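Local coordinates for putative HMP/thiamine permease protein YkoE (Bacillus subtilis, PDB 5EDL) that binds thiamine within the membrane as the S component of an energy-coupling factor transporter, and is probably responsible for moving thiamine or related hydroxymethylpyrimidine compounds across, at residues F24-N29 against G79-P84; I87-V92 against I127-V132; P42-W47 against V148-S153. All blocks are in the same frame, centred on the assembly; numbering follows the deposited sequence.

How the interactions relate
All three contacts meet at one bound thiamine. Interaction 1 supplies Thr25 beside the pyrimidine ring, interaction 2 supplies Ile89 and Asp129, and interaction 3 supplies Tyr44, Trp47 and Arg150; their centres lie about 14 to 17 Å apart. Interactions 2 and 3 are coupled by a salt bridge, Asp129 OD2 to Arg150 NH2 at 2.8 Å, next to the hydroxyethyl end of the ligand. Interactions 1 and 3 touch through packing, with Thr25 OG1 3.4 Å from Trp47 NE1 at the pyrimidine end. Interactions 1 and 2 follow one another along the chain and are bridged by the ligand. Residues 87-92 and 127-132 fall within the long loop closed by 42-47 and 148-153.

Interaction 1: F24-N29 against G79-P84. With VIB (3-(4-amino-2-methyl-pyrimidin-5-ylmethyl)-5-(2-hydroxy-ethyl)-4-methyl-thiazol-3-ium), chain B.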
loop_
_atom_site.group_PDB
_atom_site.type_symbol
_atom_site.label_atom_id
_atom_site.label_comp_id
_atom_site.label_asym_id
_atom_site.label_seq_id
_atom_site.Cartn_x
_atom_site.Cartn_y
_atom_site.Cartn_z
ATOM N N PHE A 24 7.632 0.493 11.645
ATOM C CA PHE A 24 8.428 1.244 10.675
ATOM C C PHE A 24 8.414 2.737 10.942
ATOM O O PHE A 24 9.390 3.428 10.661
ATOM C CB PHE A 24 7.948 0.957 9.253
ATOM C CG PHE A 24 8.563 -0.273 8.666
ATOM C CD1 PHE A 24 9.727 -0.191 7.923
ATOM C CD2 PHE A 24 8.001 -1.513 8.881
ATOM C CE1 PHE A 24 10.308 -1.319 7.398
ATOM C CE2 PHE A 24 8.577 -2.644 8.349
ATOM C CZ PHE A 24 9.742 -2.542 7.614
ATOM N N THR A 25 7.317 3.236 11.499
ATOM C CA THR A 25 7.271 4.637 11.887
ATOM C C THR A 25 8.319 4.928 12.962
ATOM O O THR A 25 9.024 5.947 12.902
ATOM C CB THR A 25 5.880 5.033 12.387
ATOM O OG1 THR A 25 5.016 5.172 11.258
ATOM C CG2 THR A 25 5.930 6.360 13.153
ATOM N N HIS A 26 8.428 4.030 13.933
ATOM C CA HIS A 26 9.432 4.191 14.986
ATOM C C HIS A 26 10.850 4.218 14.385
ATOM O O HIS A 26 11.637 5.103 14.708
ATOM C CB HIS A 26 9.285 3.085 16.031
ATOM C CG HIS A 26 8.232 3.373 17.058
ATOM N ND1 HIS A 26 8.317 4.437 17.930
ATOM C CD2 HIS A 26 7.066 2.743 17.345
ATOM C CE1 HIS A 26 7.250 4.450 18.712
ATOM N NE2 HIS A 26 6.476 3.433 18.377
ATOM N N PHE A 27 11.148 3.266 13.495
ATOM C CA PHE A 27 12.393 3.273 12.701
ATOM C C PHE A 27 12.631 4.600 11.983
ATOM O O PHE A 27 13.733 5.151 12.005
ATOM C CB PHE A 27 12.379 2.172 11.630
ATOM C CG PHE A 27 12.426 0.773 12.169
ATOM C CD1 PHE A 27 12.826 0.518 13.468
ATOM C CD2 PHE A 27 12.078 -0.300 11.355
ATOM C CE1 PHE A 27 12.870 -0.786 13.956
ATOM C CE2 PHE A 27 12.119 -1.604 11.835
ATOM C CZ PHE A 27 12.516 -1.846 13.138
ATOM N N GLY A 28 11.595 5.081 11.307
ATOM C CA GLY A 28 11.688 6.301 10.537
ATOM C C GLY A 28 12.024 7.514 11.377
ATOM O O GLY A 28 12.809 8.360 10.952
ATOM N N ASN A 29 11.425 7.605 12.565
ATOM C CA ASN A 29 11.735 8.701 13.479
ATOM C C ASN A 29 13.201 8.669 13.911
ATOM O O ASN A 29 13.871 9.710 13.948
ATOM C CB ASN A 29 10.826 8.660 14.711
ATOM C CG ASN A 29 9.402 9.092 14.403
ATOM O OD1 ASN A 29 9.165 9.851 13.469
ATOM N ND2 ASN A 29 8.451 8.618 15.198
ATOM N N GLY A 79 -0.676 4.174 18.983
ATOM C CA GLY A 79 0.242 5.114 19.597
ATOM C C GLY A 79 1.237 5.818 18.692
ATOM O O GLY A 79 2.296 6.230 19.160
ATOM N N ASN A 80 0.909 5.973 17.415
ATOM C CA ASN A 80 1.737 6.796 16.529
ATOM C C ASN A 80 2.006 8.146 17.193
ATOM O O ASN A 80 1.072 8.850 17.554
ATOM C CB ASN A 80 1.068 6.999 15.169
ATOM C CG ASN A 80 1.940 7.789 14.195
ATOM O OD1 ASN A 80 2.054 9.012 14.292
ATOM N ND2 ASN A 80 2.556 7.090 13.256
ATOM N N PRO A 81 3.289 8.496 17.375
ATOM C CA PRO A 81 3.691 9.690 18.137
ATOM C C PRO A 81 3.192 11.006 17.524
ATOM O O PRO A 81 3.072 12.011 18.233
ATOM C CB PRO A 81 5.230 9.632 18.110
ATOM C CG PRO A 81 5.569 8.236 17.690
ATOM C CD PRO A 81 4.444 7.772 16.823
ATOM N N SER A 82 2.903 10.999 16.228
ATOM C CA SER A 82 2.421 12.205 15.565
ATOM C C SER A 82 0.909 12.362 15.713
ATOM O O SER A 82 0.323 13.312 15.198
ATOM C CB SER A 82 2.807 12.194 14.081
ATOM O OG SER A 82 1.864 11.477 13.303
ATOM N N GLY A 83 0.274 11.426 16.410
ATOM C CA GLY A 83 -1.164 11.476 16.596
ATOM C C GLY A 83 -1.972 11.370 15.310
ATOM O O GLY A 83 -1.570 10.682 14.365
ATOM N N PRO A 84 -3.113 12.080 15.258
ATOM C CA PRO A 84 -4.079 11.981 14.158
ATOM C C PRO A 84 -3.591 12.469 12.794
ATOM O O PRO A 84 -4.250 12.129 11.795
ATOM C CB PRO A 84 -5.250 12.846 14.634
ATOM C CG PRO A 84 -4.646 13.807 15.619
ATOM C CD PRO A 84 -3.526 13.058 16.283
HETATM C CM2 VIB B . -0.012 5.200 7.463
HETATM N N4A VIB B . 3.669 7.818 5.579
HETATM C CM4 VIB B . 7.893 9.036 7.587
HETATM O O1 VIB B . 7.156 12.059 5.296
HETATM C C7 VIB B . 6.894 12.937 6.373
HETATM C C6 VIB B . 7.298 12.245 7.652
HETATM C C2 VIB B . 4.189 9.914 8.408
HETATM S S1 VIB B . 4.774 11.356 8.239
HETATM C C5 VIB B . 6.276 11.154 7.912
HETATM C C4 VIB B . 6.559 9.739 7.863
HETATM N N3 VIB B . 5.236 8.958 8.185
HETATM C C7A VIB B . 5.211 7.500 8.248
HETATM C C4A VIB B . 3.099 7.088 6.690
HETATM N N3A VIB B . 1.896 6.519 6.585
HETATM C C2A VIB B . 1.378 5.836 7.642
HETATM N N1A VIB B . 2.096 5.716 8.804
HETATM C C6A VIB B . 3.323 6.286 8.927
HETATM C C5A VIB B . 3.822 6.972 7.849
#
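Thr25 and Asn80 make the close inner side of this contact: methyl CG2 of Thr25 sits 3.5 Å from ND2 of Asn80, the two side chains meeting at about a right angle. With CG of Asn80 anti to its own backbone N (chi1 -177°), the amide swings in toward helix 4-35. No hydrogen bond joins the two segments directly; instead Thr25 OG1 and Asn80 ND2 both bond to OE2 of Glu75, and Thr25 OG1 also bonds to the carbonyl O of Tyr21. The far end of the amide is gripped from within its loop, where OD1 of Asn80 takes a bond from Ser82 OG at 2.7 Å and another from Ser82 N at 2.9 Å. These donors arrive from opposite faces of the amide plane. Toward solvent the contact slackens: CG of the exposed Pro81 ring lies 3.8 Å from Asn29 ND2, and His26 CE1 approaches that same CG only to 4.3 Å. On the inward side Thr25 OG1 lies 3.1 Å from C6A of the thiamine pyrimidine. The loop combines a Schellman motif at Gly79 with an Asx turn and a type I beta turn starting at Asn80, bordering the S-component thiamine pocket.

Interaction 2: I87-V92 against I127-V132. With VIB (3-(4-amino-2-methyl-pyrimidin-5-ylmethyl)-5-(2-hydroxy-ethyl)-4-methyl-thiazol-3-ium), chain B; MPG ([(Z)-octadec-9-enyl] (2R)-2,3-bis(oxidanyl)propanoate), chain D.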
loop_
_atom_site.group_PDB
_atom_site.type_symbol
_atom_site.label_atom_id
_atom_site.label_comp_id
_atom_site.label_asym_id
_atom_site.label_seq_id
_atom_site.Cartn_x
_atom_site.Cartn_y
_atom_site.Cartn_z
ATOM N N ILE A 87 -3.443 9.871 10.233
ATOM C CA ILE A 87 -4.688 9.502 9.567
ATOM C C ILE A 87 -4.882 10.361 8.309
ATOM O O ILE A 87 -5.377 9.878 7.296
ATOM C CB ILE A 87 -5.909 9.634 10.498
ATOM C CG1 ILE A 87 -5.791 8.627 11.653
ATOM C CG2 ILE A 87 -7.205 9.418 9.710
ATOM C CD1 ILE A 87 -6.791 8.819 12.776
ATOM N N VAL A 88 -4.455 11.622 8.371
ATOM C CA VAL A 88 -4.503 12.492 7.204
ATOM C C VAL A 88 -3.568 11.987 6.102
ATOM O O VAL A 88 -3.968 11.871 4.941
ATOM C CB VAL A 88 -4.120 13.947 7.538
ATOM C CG1 VAL A 88 -4.314 14.828 6.302
ATOM C CG2 VAL A 88 -4.932 14.480 8.733
ATOM N N ILE A 89 -2.321 11.676 6.447
ATOM C CA ILE A 89 -1.420 11.214 5.396
ATOM C C ILE A 89 -1.895 9.854 4.888
ATOM O O ILE A 89 -1.711 9.516 3.716
ATOM C CB ILE A 89 0.069 11.150 5.854
ATOM C CG1 ILE A 89 0.990 11.269 4.620
ATOM C CG2 ILE A 89 0.340 9.895 6.689
ATOM C CD1 ILE A 89 2.481 11.450 4.914
ATOM N N GLY A 90 -2.553 9.092 5.758
ATOM C CA GLY A 90 -3.146 7.826 5.348
ATOM C C GLY A 90 -4.228 8.034 4.297
ATOM O O GLY A 90 -4.242 7.361 3.266
ATOM N N ILE A 91 -5.132 8.974 4.557
ATOM C CA ILE A 91 -6.171 9.331 3.596
ATOM C C ILE A 91 -5.516 9.770 2.278
ATOM O O ILE A 91 -5.879 9.283 1.211
ATOM C CB ILE A 91 -7.092 10.451 4.132
ATOM C CG1 ILE A 91 -7.933 9.941 5.320
ATOM C CG2 ILE A 91 -7.980 11.013 3.012
ATOM C CD1 ILE A 91 -8.602 11.058 6.123
ATOM N N VAL A 92 -4.525 10.656 2.362
ATOM C CA VAL A 92 -3.845 11.152 1.161
ATOM C C VAL A 92 -3.190 10.007 0.368
ATOM O O VAL A 92 -3.344 9.911 -0.841
ATOM C CB VAL A 92 -2.779 12.229 1.530
ATOM C CG1 VAL A 92 -1.873 12.537 0.345
ATOM C CG2 VAL A 92 -3.459 13.501 2.028
ATOM N N ILE A 127 3.307 15.532 -1.792
ATOM C CA ILE A 127 2.532 16.766 -1.763
ATOM C C ILE A 127 2.170 17.133 -0.327
ATOM O O ILE A 127 2.379 18.279 0.096
ATOM C CB ILE A 127 1.246 16.641 -2.592
ATOM C CG1 ILE A 127 1.596 16.493 -4.077
ATOM C CG2 ILE A 127 0.338 17.839 -2.321
ATOM C CD1 ILE A 127 0.392 16.231 -4.971
ATOM N N TYR A 128 1.644 16.154 0.412
ATOM C CA TYR A 128 1.301 16.340 1.817
ATOM C C TYR A 128 2.493 16.899 2.613
ATOM O O TYR A 128 2.349 17.855 3.378
ATOM C CB TYR A 128 0.831 15.016 2.438
ATOM C CG TYR A 128 0.659 15.055 3.944
ATOM C CD1 TYR A 128 1.725 14.776 4.795
ATOM C CD2 TYR A 128 -0.561 15.370 4.514
ATOM C CE1 TYR A 128 1.575 14.813 6.182
ATOM C CE2 TYR A 128 -0.727 15.403 5.900
ATOM C CZ TYR A 128 0.350 15.123 6.727
ATOM O OH TYR A 128 0.198 15.160 8.098
ATOM N N ASP A 129 3.666 16.304 2.414
ATOM C CA ASP A 129 4.852 16.710 3.163
ATOM C C ASP A 129 5.311 18.138 2.863
ATOM O O ASP A 129 5.838 18.825 3.741
ATOM C CB ASP A 129 5.997 15.734 2.894
ATOM C CG ASP A 129 5.785 14.390 3.576
ATOM O OD1 ASP A 129 5.033 14.326 4.583
ATOM O OD2 ASP A 129 6.385 13.408 3.109
ATOM N N LEU A 130 5.126 18.577 1.621
ATOM C CA LEU A 130 5.443 19.957 1.255
ATOM C C LEU A 130 4.531 20.951 1.989
ATOM O O LEU A 130 4.921 22.076 2.247
ATOM C CB LEU A 130 5.340 20.148 -0.262
ATOM C CG LEU A 130 6.476 19.514 -1.071
ATOM C CD1 LEU A 130 6.099 19.385 -2.545
ATOM C CD2 LEU A 130 7.778 20.336 -0.894
ATOM N N PHE A 131 3.316 20.525 2.320
ATOM C CA PHE A 131 2.411 21.366 3.096
ATOM C C PHE A 131 2.695 21.316 4.593
ATOM O O PHE A 131 2.658 22.341 5.274
ATOM C CB PHE A 131 0.953 20.959 2.856
ATOM C CG PHE A 131 0.388 21.485 1.576
ATOM C CD1 PHE A 131 -0.049 22.801 1.488
ATOM C CD2 PHE A 131 0.300 20.676 0.458
ATOM C CE1 PHE A 131 -0.566 23.294 0.302
ATOM C CE2 PHE A 131 -0.219 21.163 -0.732
ATOM C CZ PHE A 131 -0.646 22.469 -0.813
ATOM N N VAL A 132 2.980 20.120 5.091
ATOM C CA VAL A 132 2.877 19.862 6.513
ATOM C C VAL A 132 4.200 19.535 7.191
ATOM O O VAL A 132 4.410 19.927 8.330
ATOM C CB VAL A 132 1.893 18.693 6.784
ATOM C CG1 VAL A 132 1.936 18.295 8.251
ATOM C CG2 VAL A 132 0.480 19.099 6.386
HETATM C CM2 VIB B . -0.012 5.200 7.463
HETATM N N4A VIB B . 3.669 7.818 5.579
HETATM C CM4 VIB B . 7.893 9.036 7.587
HETATM O O1 VIB B . 7.156 12.059 5.296
HETATM C C7 VIB B . 6.894 12.937 6.373
HETATM C C6 VIB B . 7.298 12.245 7.652
HETATM C C2 VIB B . 4.189 9.914 8.408
HETATM S S1 VIB B . 4.774 11.356 8.239
HETATM C C5 VIB B . 6.276 11.154 7.912
HETATM C C4 VIB B . 6.559 9.739 7.863
HETATM N N3 VIB B . 5.236 8.958 8.185
HETATM C C7A VIB B . 5.211 7.500 8.248
HETATM C C4A VIB B . 3.099 7.088 6.690
HETATM N N3A VIB B . 1.896 6.519 6.585
HETATM C C2A VIB B . 1.378 5.836 7.642
HETATM N N1A VIB B . 2.096 5.716 8.804
HETATM C C6A VIB B . 3.323 6.286 8.927
HETATM C C5A VIB B . 3.822 6.972 7.849
HETATM C C2 MPG D . -3.301 18.271 1.924
HETATM C C3 MPG D . -2.473 17.546 0.880
HETATM C C4 MPG D . -3.338 17.248 -0.325
HETATM C C5 MPG D . -2.648 16.311 -1.297
HETATM C C6 MPG D . -3.660 15.893 -2.345
HETATM C C7 MPG D . -2.986 15.197 -3.514
HETATM C C8 MPG D . -3.203 13.697 -3.446
HETATM C C9 MPG D . -4.320 13.259 -4.370
HETATM C C10 MPG D . -4.041 12.606 -5.520
HETATM C C11 MPG D . -2.607 12.297 -5.907
HETATM C C12 MPG D . -2.422 12.458 -7.403
HETATM C C13 MPG D . -1.423 11.441 -7.908
HETATM O O1 MPG D . -3.241 18.358 4.321
HETATM C C1 MPG D . -2.465 18.536 3.154
HETATM C CXD MPG D . -3.274 19.041 6.774
HETATM O O2 MPG D . -4.639 18.784 6.999
HETATM C C21 MPG D . -2.848 20.223 7.621
HETATM O O3 MPG D . -2.742 19.832 8.974
HETATM O O4 MPG D . -2.647 20.447 4.974
HETATM C CX3 MPG D . -3.034 19.344 5.306
#
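Asp129 OD2, on a side chain whose other oxygen OD1 touches Ile89 CD1 at 3.9 Å, is gripped by the ligand and by a basic residue: the thiamine hydroxyl O1 donates to it at 2.7 Å, and Arg150 NH2 forms a salt bridge with it. OD1 is bonded to Ser133 OG, so both carboxylate oxygens have partners, and it also lies in plane at the edge of the Tyr128 ring. The paired arginine would be expected to favour the ionised acid.

Tyr128 carries most of the apolar contact. Its chi1 of 171° sets CG anti to the backbone N and sends the ring across to helix 85-103. There CG1 of Ile89 lies over one face in a CH-pi contact, 3.9 Å from the ring centroid and 24° off its normal, while the terminal CD1 of Ile89 comes within 3.4 Å of Tyr128 CD1. Val132 CB covers the opposite face toward the rim, and CG1 of Val88 meets the ring at CE2, 3.7 Å away.

This is an antiparallel pairing of consecutive membrane helices, 85-103 and 111-132, whose short segments run at 147° with axes 10.8 Å apart at their closest. The spacing leaves room for the tyrosine ring between them.

The two sides of the pair face different bound molecules. Methyl CG2 of Ile89 faces the thiamine pyrimidine, 3.7 Å from N3A, whereas the lipid-like oleyl chain lies along the other side. Ile127 CG2 touches that chain at C5, 3.5 Å off; Val132 CG2 packs by the lipid ester, and Tyr128 CD2 rests near C1, where the chain begins.

Interaction 3: P42-W47 against V148-S153; sequences PIYGIW and VIRLIS. With VIB (3-(4-amino-2-methyl-pyrimidin-5-ylmethyl)-5-(2-hydroxy-ethyl)-4-methyl-thiazol-3-ium), chain B.
Tyr44 stands between the bound thiamine and Arg150, its hydroxyl turned to the ligand and one ring face turned to the guanidinium. Tyr44 OH donates to thiamine O1 at 2.7 Å, with O1 in plane at the ring edge, and accepts a weak bond from the pyrimidine amino group N4A at 3.1 Å. Trp47 completes this first shell: the ligand's bridging carbon C7A lies over the centre of one indole face, while the indole edge at CE3 comes against the Tyr44 face opposite Arg150, offset toward its rim. Trp47 NE1 is bonded to the carbonyl O of Tyr21.

The guanidinium of Arg150 lies flat on the tyrosine, planes 12° apart and its CZ 3.8 Å from the ring centroid, a cation-pi stack that should help hold the phenol in position. CD lies over the same face in a CH-pi contact, and the bend at chi3 (-62°) beyond it turns NE and the guanidinium along the ring. Arg150 is itself fixed by a salt bridge from NE to Glu41 and by a hydrogen bond from NH1 to Ser125.

One turn further along helix 140-170, Ser153 OG holds the backbone that carries Tyr44. It donates to Pro42 O at 2.8 Å, from above the carbonyl plane, and accepts from Gly45 N at 2.8 Å with a fairly straight 162° angle. Gly45, with no side chain in the way, lets the two backbones approach closely, its CA making a CA-H...O contact of 3.5 Å with Ser153 O. At the outer margin Ile149 CG2 packs 3.9 Å from Pro42 CD. Together these layers form the aromatic, arginine-backed wall of the S component's thiamine pocket.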
loop_
_atom_site.group_PDB
_atom_site.type_symbol
_atom_site.label_atom_id
_atom_site.label_comp_id
_atom_site.label_asym_id
_atom_site.label_seq_id
_atom_site.Cartn_x
_atom_site.Cartn_y
_atom_site.Cartn_z
ATOM N N PRO A 42 13.962 5.355 1.594
ATOM C CA PRO A 42 14.042 3.995 1.040
ATOM C C PRO A 42 12.969 3.029 1.553
ATOM O O PRO A 42 12.594 2.107 0.819
ATOM C CB PRO A 42 15.438 3.530 1.481
ATOM C CG PRO A 42 16.233 4.789 1.499
ATOM C CD PRO A 42 15.268 5.801 2.108
ATOM N N ILE A 43 12.485 3.222 2.779
ATOM C CA ILE A 43 11.491 2.307 3.337
ATOM C C ILE A 43 10.071 2.850 3.187
ATOM O O ILE A 43 9.121 2.206 3.628
ATOM C CB ILE A 43 11.733 2.008 4.842
ATOM C CG1 ILE A 43 11.486 3.263 5.697
ATOM C CG2 ILE A 43 13.122 1.389 5.062
ATOM C CD1 ILE A 43 11.624 3.057 7.192
ATOM N N TYR A 44 9.926 4.015 2.558
ATOM C CA TYR A 44 8.644 4.730 2.592
ATOM C C TYR A 44 7.480 3.902 2.030
ATOM O O TYR A 44 6.377 3.932 2.570
ATOM C CB TYR A 44 8.728 6.064 1.837
ATOM C CG TYR A 44 7.881 7.138 2.497
ATOM C CD1 TYR A 44 6.494 7.099 2.417
ATOM C CD2 TYR A 44 8.472 8.164 3.245
ATOM C CE1 TYR A 44 5.707 8.063 3.043
ATOM C CE2 TYR A 44 7.694 9.138 3.875
ATOM C CZ TYR A 44 6.318 9.077 3.775
ATOM O OH TYR A 44 5.543 10.021 4.402
ATOM N N GLY A 45 7.734 3.157 0.959
ATOM C CA GLY A 45 6.680 2.410 0.294
ATOM C C GLY A 45 5.983 1.377 1.168
ATOM O O GLY A 45 4.872 0.943 0.849
ATOM N N ILE A 46 6.624 0.963 2.260
ATOM C CA ILE A 46 5.988 0.022 3.177
ATOM C C ILE A 46 4.687 0.609 3.719
ATOM O O ILE A 46 3.730 -0.132 3.955
ATOM C CB ILE A 46 6.894 -0.362 4.374
ATOM C CG1 ILE A 46 6.451 -1.696 4.976
ATOM C CG2 ILE A 46 6.855 0.705 5.447
ATOM C CD1 ILE A 46 6.621 -2.895 4.027
ATOM N N TRP A 47 4.642 1.928 3.909
ATOM C CA TRP A 47 3.432 2.555 4.457
ATOM C C TRP A 47 2.272 2.606 3.462
ATOM O O TRP A 47 1.177 3.057 3.824
ATOM C CB TRP A 47 3.731 3.977 4.979
ATOM C CG TRP A 47 4.578 3.959 6.227
ATOM C CD1 TRP A 47 4.277 3.370 7.426
ATOM C CD2 TRP A 47 5.859 4.575 6.396
ATOM N NE1 TRP A 47 5.303 3.572 8.327
ATOM C CE2 TRP A 47 6.288 4.304 7.712
ATOM C CE3 TRP A 47 6.689 5.331 5.553
ATOM C CZ2 TRP A 47 7.510 4.765 8.208
ATOM C CZ3 TRP A 47 7.903 5.775 6.043
ATOM C CH2 TRP A 47 8.304 5.488 7.357
ATOM N N VAL A 148 12.460 10.792 -5.957
ATOM C CA VAL A 148 12.871 9.665 -6.774
ATOM C C VAL A 148 12.984 8.393 -5.924
ATOM O O VAL A 148 12.454 7.339 -6.297
ATOM C CB VAL A 148 14.202 9.941 -7.489
ATOM C CG1 VAL A 148 14.780 8.659 -8.032
ATOM C CG2 VAL A 148 13.992 10.959 -8.614
ATOM N N ILE A 149 13.671 8.497 -4.786
ATOM C CA ILE A 149 13.766 7.378 -3.855
ATOM C C ILE A 149 12.377 6.927 -3.394
ATOM O O ILE A 149 12.087 5.733 -3.355
ATOM C CB ILE A 149 14.615 7.719 -2.614
ATOM C CG1 ILE A 149 16.046 8.102 -3.029
ATOM C CG2 ILE A 149 14.626 6.537 -1.648
ATOM C CD1 ILE A 149 16.924 8.618 -1.870
ATOM N N ARG A 150 11.510 7.875 -3.052
ATOM C CA ARG A 150 10.180 7.491 -2.590
ATOM C C ARG A 150 9.365 6.837 -3.715
ATOM O O ARG A 150 8.575 5.927 -3.457
ATOM C CB ARG A 150 9.402 8.679 -2.021
ATOM C CG ARG A 150 8.166 8.230 -1.203
ATOM C CD ARG A 150 7.362 9.407 -0.628
ATOM N NE ARG A 150 8.147 10.211 0.316
ATOM C CZ ARG A 150 7.650 11.199 1.054
ATOM N NH1 ARG A 150 6.363 11.517 0.969
ATOM N NH2 ARG A 150 8.445 11.872 1.881
ATOM N N LEU A 151 9.547 7.302 -4.947
ATOM C CA LEU A 151 8.854 6.691 -6.079
ATOM C C LEU A 151 9.303 5.235 -6.266
ATOM O O LEU A 151 8.482 4.337 -6.459
ATOM C CB LEU A 151 9.090 7.500 -7.354
ATOM C CG LEU A 151 8.295 8.808 -7.487
ATOM C CD1 LEU A 151 8.876 9.695 -8.571
ATOM C CD2 LEU A 151 6.830 8.512 -7.773
ATOM N N ILE A 152 10.606 4.997 -6.183
ATOM C CA ILE A 152 11.123 3.644 -6.336
ATOM C C ILE A 152 10.640 2.736 -5.206
ATOM O O ILE A 152 10.252 1.581 -5.435
ATOM C CB ILE A 152 12.658 3.641 -6.390
ATOM C CG1 ILE A 152 13.129 4.394 -7.643
ATOM C CG2 ILE A 152 13.188 2.214 -6.378
ATOM C CD1 ILE A 152 14.594 4.602 -7.705
ATOM N N SER A 153 10.657 3.273 -3.992
ATOM C CA SER A 153 10.240 2.533 -2.808
ATOM C C SER A 153 8.744 2.196 -2.874
ATOM O O SER A 153 8.332 1.106 -2.485
ATOM C CB SER A 153 10.551 3.333 -1.524
ATOM O OG SER A 153 10.100 2.644 -0.364
HETATM C CM2 VIB B . -0.012 5.200 7.463
HETATM N N4A VIB B . 3.669 7.818 5.579
HETATM C CM4 VIB B . 7.893 9.036 7.587
HETATM O O1 VIB B . 7.156 12.059 5.296
HETATM C C7 VIB B . 6.894 12.937 6.373
HETATM C C6 VIB B . 7.298 12.245 7.652
HETATM C C2 VIB B . 4.189 9.914 8.408
HETATM S S1 VIB B . 4.774 11.356 8.239
HETATM C C5 VIB B . 6.276 11.154 7.912
HETATM C C4 VIB B . 6.559 9.739 7.863
HETATM N N3 VIB B . 5.236 8.958 8.185
HETATM C C7A VIB B . 5.211 7.500 8.248
HETATM C C4A VIB B . 3.099 7.088 6.690
HETATM N N3A VIB B . 1.896 6.519 6.585
HETATM C C2A VIB B . 1.378 5.836 7.642
HETATM N N1A VIB B . 2.096 5.716 8.804
HETATM C C6A VIB B . 3.323 6.286 8.927
HETATM C C5A VIB B . 3.822 6.972 7.849
#